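Local structure of putative hemin ABC transport system, membrane protein (Burkholderia cenocepacia J2315, 5B57) at residues V171-G176 with L301-G306; V260-A265 with K287-V292; A181-R186 with I204-L209. The protein probably imports heme across the cytoplasmic membrane as the membrane-spanning permease subunit of an ABC transporter. One frame throughout, in Å; residues are numbered along the deposited sequence.

Contact 1 of 3, residues V171-G176 with L301-G306; sequences VAAFAG and LVSCAG
Ser303 OG lies directly against the backbone between Ala173 and Phe174, and two carbonyl oxygens grip it through hydrogen bonds. One is Gly299 O, one turn back in its own helix; the other is Pro170 O, from the partner helix. Phe174 N is also near, at 3.0 Å from Ser303 OG, but the angle is too poor for a hydrogen bond, and no such bond joins 171-176 to 301-306 directly. The torsion of Ser303 explains the double grip: OG stands beside its backbone N and anti to the carbonyl carbon (chi1 -82°), from where it meets Gly299 while still reaching the other helix.

Small residues let the backbones come close, the CA atoms of Ala173 and Ser303 being 5.0 Å apart. The Ala173 methyl points at the serine, with CB 3.5 Å from Ser303 OG and 4.1 Å from Ser303 CB. Phe174 leans in alongside: its CB is 3.3 Å from Ser303 OG, which also sits at the edge of the ring, near its plane, 4.0 Å from Phe174 CD1. Just beyond, the helix ends. Leu301 O accepts from both Cys304 N and Ala305 N, and Gly306, with a positive phi of 90°, is the first residue to leave helical geometry.

The contact joins two predicted transmembrane helices, 168-188 and 283-305, in a buried part of the FecCD-type permease. Helix 141-154 borders it through Ala145, which touches both Ala173 and Val302, while the Phe174 ring rests on Leu296 and Ala300 of helix 283-305 and on Cys251 of helix 242-260.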
loop_
_atom_site.group_PDB
_atom_site.type_symbol
_atom_site.label_atom_id
_atom_site.label_comp_id
_atom_site.label_asym_id
_atom_site.label_seq_id
_atom_site.Cartn_x
_atom_site.Cartn_y
_atom_site.Cartn_z
ATOM N N VAL A 171 25.869 -5.003 25.140
ATOM C CA VAL A 171 26.397 -3.692 24.763
ATOM C C VAL A 171 26.723 -3.648 23.274
ATOM O O VAL A 171 26.496 -2.630 22.612
ATOM C CB VAL A 171 27.611 -3.333 25.645
ATOM C CG1 VAL A 171 28.320 -2.096 25.138
ATOM C CG2 VAL A 171 27.160 -3.115 27.072
ATOM N N ALA A 172 27.231 -4.750 22.715
ATOM C CA ALA A 172 27.487 -4.793 21.274
ATOM C C ALA A 172 26.189 -4.703 20.488
ATOM O O ALA A 172 26.072 -3.893 19.569
ATOM C CB ALA A 172 28.246 -6.066 20.901
ATOM N N ALA A 173 25.196 -5.531 20.843
ATOM C CA ALA A 173 23.895 -5.505 20.168
ATOM C C ALA A 173 23.257 -4.124 20.252
ATOM O O ALA A 173 22.607 -3.667 19.298
ATOM C CB ALA A 173 22.972 -6.568 20.783
ATOM N N PHE A 174 23.455 -3.437 21.377
ATOM C CA PHE A 174 22.836 -2.139 21.557
ATOM C C PHE A 174 23.516 -1.088 20.688
ATOM O O PHE A 174 22.841 -0.229 20.107
ATOM C CB PHE A 174 22.877 -1.768 23.039
ATOM C CG PHE A 174 22.031 -0.585 23.388
ATOM C CD1 PHE A 174 20.656 -0.628 23.235
ATOM C CD2 PHE A 174 22.608 0.577 23.895
ATOM C CE1 PHE A 174 19.867 0.482 23.574
ATOM C CE2 PHE A 174 21.816 1.702 24.244
ATOM C CZ PHE A 174 20.456 1.654 24.083
ATOM N N ALA A 175 24.849 -1.139 20.575
ATOM C CA ALA A 175 25.545 -0.178 19.725
ATOM C C ALA A 175 25.201 -0.398 18.257
ATOM O O ALA A 175 24.837 0.544 17.549
ATOM C CB ALA A 175 27.045 -0.272 19.936
ATOM N N GLY A 176 25.277 -1.641 17.792
ATOM C CA GLY A 176 24.877 -1.925 16.427
ATOM C C GLY A 176 23.424 -1.574 16.170
ATOM O O GLY A 176 23.076 -1.038 15.108
ATOM N N LEU A 301 16.093 -4.004 24.260
ATOM C CA LEU A 301 15.423 -5.278 24.531
ATOM C C LEU A 301 16.001 -6.415 23.706
ATOM O O LEU A 301 16.283 -7.496 24.235
ATOM C CB LEU A 301 13.932 -5.150 24.258
ATOM C CG LEU A 301 13.285 -4.319 25.345
ATOM C CD1 LEU A 301 11.859 -3.893 24.971
ATOM C CD2 LEU A 301 13.325 -5.152 26.607
ATOM N N VAL A 302 16.142 -6.200 22.399
ATOM C CA VAL A 302 16.785 -7.186 21.547
ATOM C C VAL A 302 18.166 -7.510 22.081
ATOM O O VAL A 302 18.653 -8.624 21.896
ATOM C CB VAL A 302 16.831 -6.667 20.099
ATOM C CG1 VAL A 302 17.175 -7.780 19.140
ATOM C CG2 VAL A 302 15.500 -6.104 19.735
ATOM N N SER A 303 18.797 -6.562 22.791
ATOM C CA SER A 303 20.168 -6.742 23.267
ATOM C C SER A 303 20.289 -7.891 24.238
ATOM O O SER A 303 21.357 -8.513 24.336
ATOM C CB SER A 303 20.677 -5.478 23.953
ATOM O OG SER A 303 21.142 -4.546 22.990
ATOM N N CYS A 304 19.231 -8.191 24.972
ATOM C CA CYS A 304 19.342 -9.216 25.979
ATOM C C CYS A 304 18.226 -10.236 25.908
ATOM O O CYS A 304 18.168 -11.127 26.764
ATOM C CB CYS A 304 19.379 -8.574 27.356
ATOM S SG CYS A 304 17.934 -7.587 27.598
ATOM N N ALA A 305 17.350 -10.148 24.911
ATOM C CA ALA A 305 16.347 -11.173 24.681
ATOM C C ALA A 305 16.480 -11.883 23.348
ATOM O O ALA A 305 15.970 -13.001 23.216
ATOM C CB ALA A 305 14.932 -10.579 24.757
ATOM N N GLY A 306 17.121 -11.268 22.359
ATOM C CA GLY A 306 17.241 -11.868 21.050
ATOM C C GLY A 306 16.086 -11.459 20.165
ATOM O O GLY A 306 15.508 -10.397 20.360
#

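Contact 2 of 3, residues V260-A265 with K287-V292; sequences VRERDA and KRRVLV
Glu262 and Arg289 meet in a salt bridge between the turn after helix 242-260 and the flank of helix 283-305. Both side chains leave the backbone alike, with CG beside the backbone N and anti to the carbonyl carbon, but they bend at different joints. Glu262 folds at its second torsion (chi2 -69°), lifting the carboxylate toward the arginine. Arg289 runs extended through chi2 and then turns at chi3 (-66°), and the two side chains lie nearly perpendicular.

Glu262 OE2 does the touching, 3.2 Å from Arg289 NE and 3.5 Å from Arg289 CZ. It comes from over one face of the guanidinium, 3.1 Å off the plane and nearer its NE side than its centre, with the two flat groups inclined by 34°. Glu262 itself occupies the N-cap position of helix 263-269, and its side chain also touches Leu286. The neighbouring Asp264 and Ala265 pack on an aromatic side chain of the other protein's chain in the assembly.

Because no N-H of Arg289 points at OE2, the attraction is electrostatic alone; such a pairing should depend less on exact orientation than a hydrogen-bonded one.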
loop_
_atom_site.group_PDB
_atom_site.type_symbol
_atom_site.label_atom_id
_atom_site.label_comp_id
_atom_site.label_asym_id
_atom_site.label_seq_id
_atom_site.Cartn_x
_atom_site.Cartn_y
_atom_site.Cartn_z
ATOM N N VAL A 260 4.905 8.514 25.511
ATOM C CA VAL A 260 3.805 9.125 26.256
ATOM C C VAL A 260 3.761 10.639 26.037
ATOM O O VAL A 260 2.683 11.232 25.897
ATOM C CB VAL A 260 3.911 8.809 27.758
ATOM C CG1 VAL A 260 2.789 9.495 28.501
ATOM C CG2 VAL A 260 3.897 7.303 28.023
ATOM N N ARG A 261 4.926 11.290 26.024
ATOM C CA ARG A 261 4.955 12.727 25.773
ATOM C C ARG A 261 4.522 13.092 24.359
ATOM O O ARG A 261 4.591 14.274 24.013
ATOM C CB ARG A 261 6.356 13.284 26.046
ATOM C CG ARG A 261 6.654 13.689 27.513
ATOM C CD ARG A 261 6.351 12.591 28.574
ATOM N NE ARG A 261 6.515 13.080 29.952
ATOM C CZ ARG A 261 6.121 12.436 31.056
ATOM N NH1 ARG A 261 5.523 11.254 30.974
ATOM N NH2 ARG A 261 6.321 12.979 32.255
ATOM N N GLU A 262 4.093 12.114 23.537
ATOM C CA GLU A 262 3.675 12.323 22.152
ATOM C C GLU A 262 2.302 11.712 21.874
ATOM O O GLU A 262 1.933 11.514 20.706
ATOM C CB GLU A 262 4.703 11.735 21.177
ATOM C CG GLU A 262 6.118 12.312 21.290
ATOM C CD GLU A 262 6.208 13.758 20.820
ATOM O OE1 GLU A 262 5.381 14.152 19.972
ATOM O OE2 GLU A 262 7.099 14.502 21.300
ATOM N N ARG A 263 1.530 11.414 22.916
ATOM C CA ARG A 263 0.264 10.719 22.714
ATOM C C ARG A 263 -0.771 11.601 22.027
ATOM O O ARG A 263 -1.635 11.087 21.315
ATOM C CB ARG A 263 -0.273 10.198 24.048
ATOM C CG ARG A 263 -0.466 11.268 25.106
ATOM C CD ARG A 263 -0.505 10.654 26.495
ATOM N NE ARG A 263 -0.743 11.644 27.544
ATOM C CZ ARG A 263 -1.026 11.315 28.794
ATOM N NH1 ARG A 263 -1.104 10.029 29.118
ATOM N NH2 ARG A 263 -1.233 12.255 29.710
ATOM N N ASP A 264 -0.714 12.918 22.221
ATOM C CA ASP A 264 -1.699 13.778 21.583
ATOM C C ASP A 264 -1.318 14.059 20.136
ATOM O O ASP A 264 -2.148 13.919 19.226
ATOM C CB ASP A 264 -1.846 15.081 22.366
ATOM C CG ASP A 264 -2.471 14.874 23.737
ATOM O OD1 ASP A 264 -3.424 14.072 23.857
ATOM O OD2 ASP A 264 -2.001 15.524 24.694
ATOM N N ALA A 265 -0.050 14.432 19.908
ATOM C CA ALA A 265 0.432 14.647 18.549
ATOM C C ALA A 265 0.187 13.422 17.671
ATOM O O ALA A 265 -0.225 13.552 16.509
ATOM C CB ALA A 265 1.912 15.006 18.581
ATOM N N LYS A 287 8.060 12.600 13.780
ATOM C CA LYS A 287 8.627 11.376 13.229
ATOM C C LYS A 287 9.967 11.049 13.889
ATOM O O LYS A 287 10.193 9.914 14.311
ATOM C CB LYS A 287 8.752 11.501 11.711
ATOM C CG LYS A 287 7.398 11.639 11.020
ATOM C CD LYS A 287 7.469 11.647 9.472
ATOM C CE LYS A 287 6.065 11.423 8.845
ATOM N NZ LYS A 287 5.979 11.228 7.347
ATOM N N ARG A 288 10.844 12.038 14.050
ATOM C CA ARG A 288 12.166 11.727 14.581
ATOM C C ARG A 288 12.112 11.369 16.059
ATOM O O ARG A 288 12.880 10.525 16.507
ATOM C CB ARG A 288 13.127 12.895 14.321
ATOM C CG ARG A 288 14.457 12.824 15.065
ATOM C CD ARG A 288 15.419 13.993 14.715
ATOM N NE ARG A 288 16.826 13.575 14.844
ATOM C CZ ARG A 288 17.891 14.318 14.520
ATOM N NH1 ARG A 288 19.116 13.820 14.672
ATOM N NH2 ARG A 288 17.743 15.556 14.047
ATOM N N ARG A 289 11.198 11.952 16.828
ATOM C CA ARG A 289 11.195 11.697 18.266
ATOM C C ARG A 289 10.690 10.299 18.578
ATOM O O ARG A 289 11.219 9.632 19.468
ATOM C CB ARG A 289 10.373 12.766 18.991
ATOM C CG ARG A 289 11.225 14.001 19.283
ATOM C CD ARG A 289 10.543 15.063 20.130
ATOM N NE ARG A 289 9.408 15.672 19.432
ATOM C CZ ARG A 289 8.980 16.922 19.619
ATOM N NH1 ARG A 289 7.933 17.367 18.931
ATOM N NH2 ARG A 289 9.602 17.729 20.480
ATOM N N VAL A 290 9.695 9.825 17.833
ATOM C CA VAL A 290 9.212 8.453 17.992
ATOM C C VAL A 290 10.295 7.445 17.610
ATOM O O VAL A 290 10.592 6.508 18.365
ATOM C CB VAL A 290 7.933 8.261 17.167
ATOM C CG1 VAL A 290 7.443 6.842 17.269
ATOM C CG2 VAL A 290 6.893 9.243 17.646
ATOM N N LEU A 291 10.910 7.626 16.436
ATOM C CA LEU A 291 11.954 6.698 15.979
ATOM C C LEU A 291 13.107 6.576 16.984
ATOM O O LEU A 291 13.510 5.466 17.358
ATOM C CB LEU A 291 12.471 7.146 14.623
ATOM C CG LEU A 291 11.342 6.990 13.620
ATOM C CD1 LEU A 291 11.846 7.369 12.255
ATOM C CD2 LEU A 291 10.838 5.544 13.671
ATOM N N VAL A 292 13.662 7.706 17.425
ATOM C CA VAL A 292 14.703 7.618 18.440
ATOM C C VAL A 292 14.152 6.991 19.723
ATOM O O VAL A 292 14.853 6.217 20.384
ATOM C CB VAL A 292 15.358 8.994 18.685
ATOM C CG1 VAL A 292 14.356 9.970 19.031
ATOM C CG2 VAL A 292 16.263 8.946 19.848
#

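Contact 3 of 3, residues A181-R186 with I204-L209; sequences AALVYR and IAINAL
Two predicted transmembrane helices, consecutive in the chain, 168-188 and 196-220 of the FecCD-type permease fold, pack here through a small apolar cluster. Val184 and Ile206 mark the nearest backbone approach of 181-186 to 204-209, with 6.6 Å between their CA atoms. Ile206 carries the contact on its side, its CB directed at the partner helix, and it uses both ends of its side chain.

Near the backbone, its branch point meets one valine methyl: Val184 CG2 lies 3.6 Å from Ile206 CB and 3.8 Å from both Ile206 CG1 and Ile206 CG2. The two side chains run alongside each other with opposite headings. Val184 CG1, anti to the backbone N (chi1 171°), takes the other position and leaves CG2 to make this contact.

Helix 196-220 also meets the second permease subunit, whose Phe372 touches Ile204 and Ala205 and whose Phe310 touches Ala208. Farther out, Leu183 sits on the surface, probably facing lipid. Turned at chi2 (-72°), Ile206 carries its terminal methyl outward to this leucine, where Ile206 CD1 reaches Leu183 CD2 at 3.6 Å.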
loop_
_atom_site.group_PDB
_atom_site.type_symbol
_atom_site.label_atom_id
_atom_site.label_comp_id
_atom_site.label_asym_id
_atom_site.label_seq_id
_atom_site.Cartn_x
_atom_site.Cartn_y
_atom_site.Cartn_z
ATOM N N ALA A 181 20.115 1.760 13.094
ATOM C CA ALA A 181 18.888 2.548 13.176
ATOM C C ALA A 181 19.161 4.013 12.890
ATOM O O ALA A 181 18.307 4.691 12.320
ATOM C CB ALA A 181 18.238 2.388 14.542
ATOM N N ALA A 182 20.350 4.511 13.252
ATOM C CA ALA A 182 20.740 5.885 12.942
ATOM C C ALA A 182 21.211 6.039 11.492
ATOM O O ALA A 182 20.972 7.083 10.862
ATOM C CB ALA A 182 21.833 6.345 13.906
ATOM N N LEU A 183 21.889 5.020 10.949
ATOM C CA LEU A 183 22.325 5.100 9.564
ATOM C C LEU A 183 21.127 5.104 8.623
ATOM O O LEU A 183 21.072 5.914 7.693
ATOM C CB LEU A 183 23.292 3.955 9.255
ATOM C CG LEU A 183 23.605 3.541 7.804
ATOM C CD1 LEU A 183 24.172 4.690 6.969
ATOM C CD2 LEU A 183 24.525 2.324 7.743
ATOM N N VAL A 184 20.131 4.246 8.883
ATOM C CA VAL A 184 18.922 4.202 8.055
ATOM C C VAL A 184 18.206 5.549 8.066
ATOM O O VAL A 184 17.748 6.030 7.027
ATOM C CB VAL A 184 17.995 3.061 8.519
ATOM C CG1 VAL A 184 16.647 3.140 7.810
ATOM C CG2 VAL A 184 18.623 1.754 8.208
ATOM N N TYR A 185 18.112 6.182 9.237
ATOM C CA TYR A 185 17.512 7.508 9.326
ATOM C C TYR A 185 18.246 8.520 8.448
ATOM O O TYR A 185 17.619 9.254 7.681
ATOM C CB TYR A 185 17.494 7.980 10.778
ATOM C CG TYR A 185 16.859 9.344 10.929
ATOM C CD1 TYR A 185 15.482 9.483 11.030
ATOM C CD2 TYR A 185 17.628 10.495 10.934
ATOM C CE1 TYR A 185 14.890 10.740 11.149
ATOM C CE2 TYR A 185 17.045 11.751 11.051
ATOM C CZ TYR A 185 15.673 11.868 11.155
ATOM O OH TYR A 185 15.072 13.109 11.273
ATOM N N ARG A 186 19.576 8.587 8.550
ATOM C CA ARG A 186 20.308 9.557 7.737
ATOM C C ARG A 186 20.100 9.328 6.241
ATOM O O ARG A 186 19.989 10.295 5.474
ATOM C CB ARG A 186 21.797 9.530 8.072
ATOM C CG ARG A 186 22.284 10.824 8.713
ATOM C CD ARG A 186 22.216 12.034 7.756
ATOM N NE ARG A 186 23.291 12.021 6.754
ATOM C CZ ARG A 186 24.515 12.533 6.927
ATOM N NH1 ARG A 186 24.868 13.121 8.068
ATOM N NH2 ARG A 186 25.405 12.452 5.947
ATOM N N ILE A 204 15.184 -1.402 3.729
ATOM C CA ILE A 204 15.387 -2.564 2.857
ATOM C C ILE A 204 16.847 -2.665 2.430
ATOM O O ILE A 204 17.439 -3.754 2.417
ATOM C CB ILE A 204 14.467 -2.506 1.620
ATOM C CG1 ILE A 204 12.993 -2.318 1.988
ATOM C CG2 ILE A 204 14.685 -3.766 0.782
ATOM C CD1 ILE A 204 12.542 -3.165 3.153
ATOM N N ALA A 205 17.449 -1.532 2.065
ATOM C CA ALA A 205 18.808 -1.572 1.547
ATOM C C ALA A 205 19.814 -1.801 2.666
ATOM O O ALA A 205 20.742 -2.606 2.502
ATOM C CB ALA A 205 19.109 -0.291 0.767
ATOM N N ILE A 206 19.647 -1.137 3.818
ATOM C CA ILE A 206 20.627 -1.354 4.879
ATOM C C ILE A 206 20.440 -2.732 5.491
ATOM O O ILE A 206 21.417 -3.369 5.905
ATOM C CB ILE A 206 20.573 -0.242 5.932
ATOM C CG1 ILE A 206 21.026 1.086 5.319
ATOM C CG2 ILE A 206 21.466 -0.588 7.124
ATOM C CD1 ILE A 206 22.512 1.148 5.041
ATOM N N ASN A 207 19.205 -3.249 5.495
ATOM C CA ASN A 207 18.967 -4.621 5.953
ATOM C C ASN A 207 19.610 -5.673 5.062
ATOM O O ASN A 207 19.968 -6.753 5.559
ATOM C CB ASN A 207 17.481 -4.925 6.026
ATOM C CG ASN A 207 16.930 -4.665 7.372
ATOM O OD1 ASN A 207 17.681 -4.523 8.337
ATOM N ND2 ASN A 207 15.608 -4.596 7.467
ATOM N N ALA A 208 19.662 -5.421 3.741
ATOM C CA ALA A 208 20.324 -6.339 2.825
ATOM C C ALA A 208 21.804 -6.420 3.127
ATOM O O ALA A 208 22.382 -7.510 3.128
ATOM C CB ALA A 208 20.118 -5.890 1.389
ATOM N N LEU A 209 22.423 -5.275 3.421
ATOM C CA LEU A 209 23.864 -5.189 3.658
ATOM C C LEU A 209 24.252 -5.835 4.983
ATOM O O LEU A 209 25.217 -6.599 5.017
ATOM C CB LEU A 209 24.289 -3.712 3.556
ATOM C CG LEU A 209 25.643 -3.063 3.863
ATOM C CD1 LEU A 209 26.667 -3.417 2.828
ATOM C CD2 LEU A 209 25.447 -1.563 3.891
#

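Two helices tie the three contacts together. Helix 168-188 serves contact 1 near its start and contact 3 toward its end, their centres 17 Å apart and nearest atoms about 5 Å apart. Helix 283-305 carries contact 2 in its first half and contact 1 at its last turn. The centres of contacts 1 and 2 are 22 Å apart and their nearest atoms about 8 Å apart. Contacts 2 and 3, centres 21 Å apart, touch where Arg288 CD packs 3.6 Å from Tyr185 OH. In sequence, contact 1 closes a long loop in which contact 3 and then contact 2 are nested. Contacts 1 and 3 are buried, contact 3 beside the second permease subunit; contact 2 lies at the surface, near the chain of another protein.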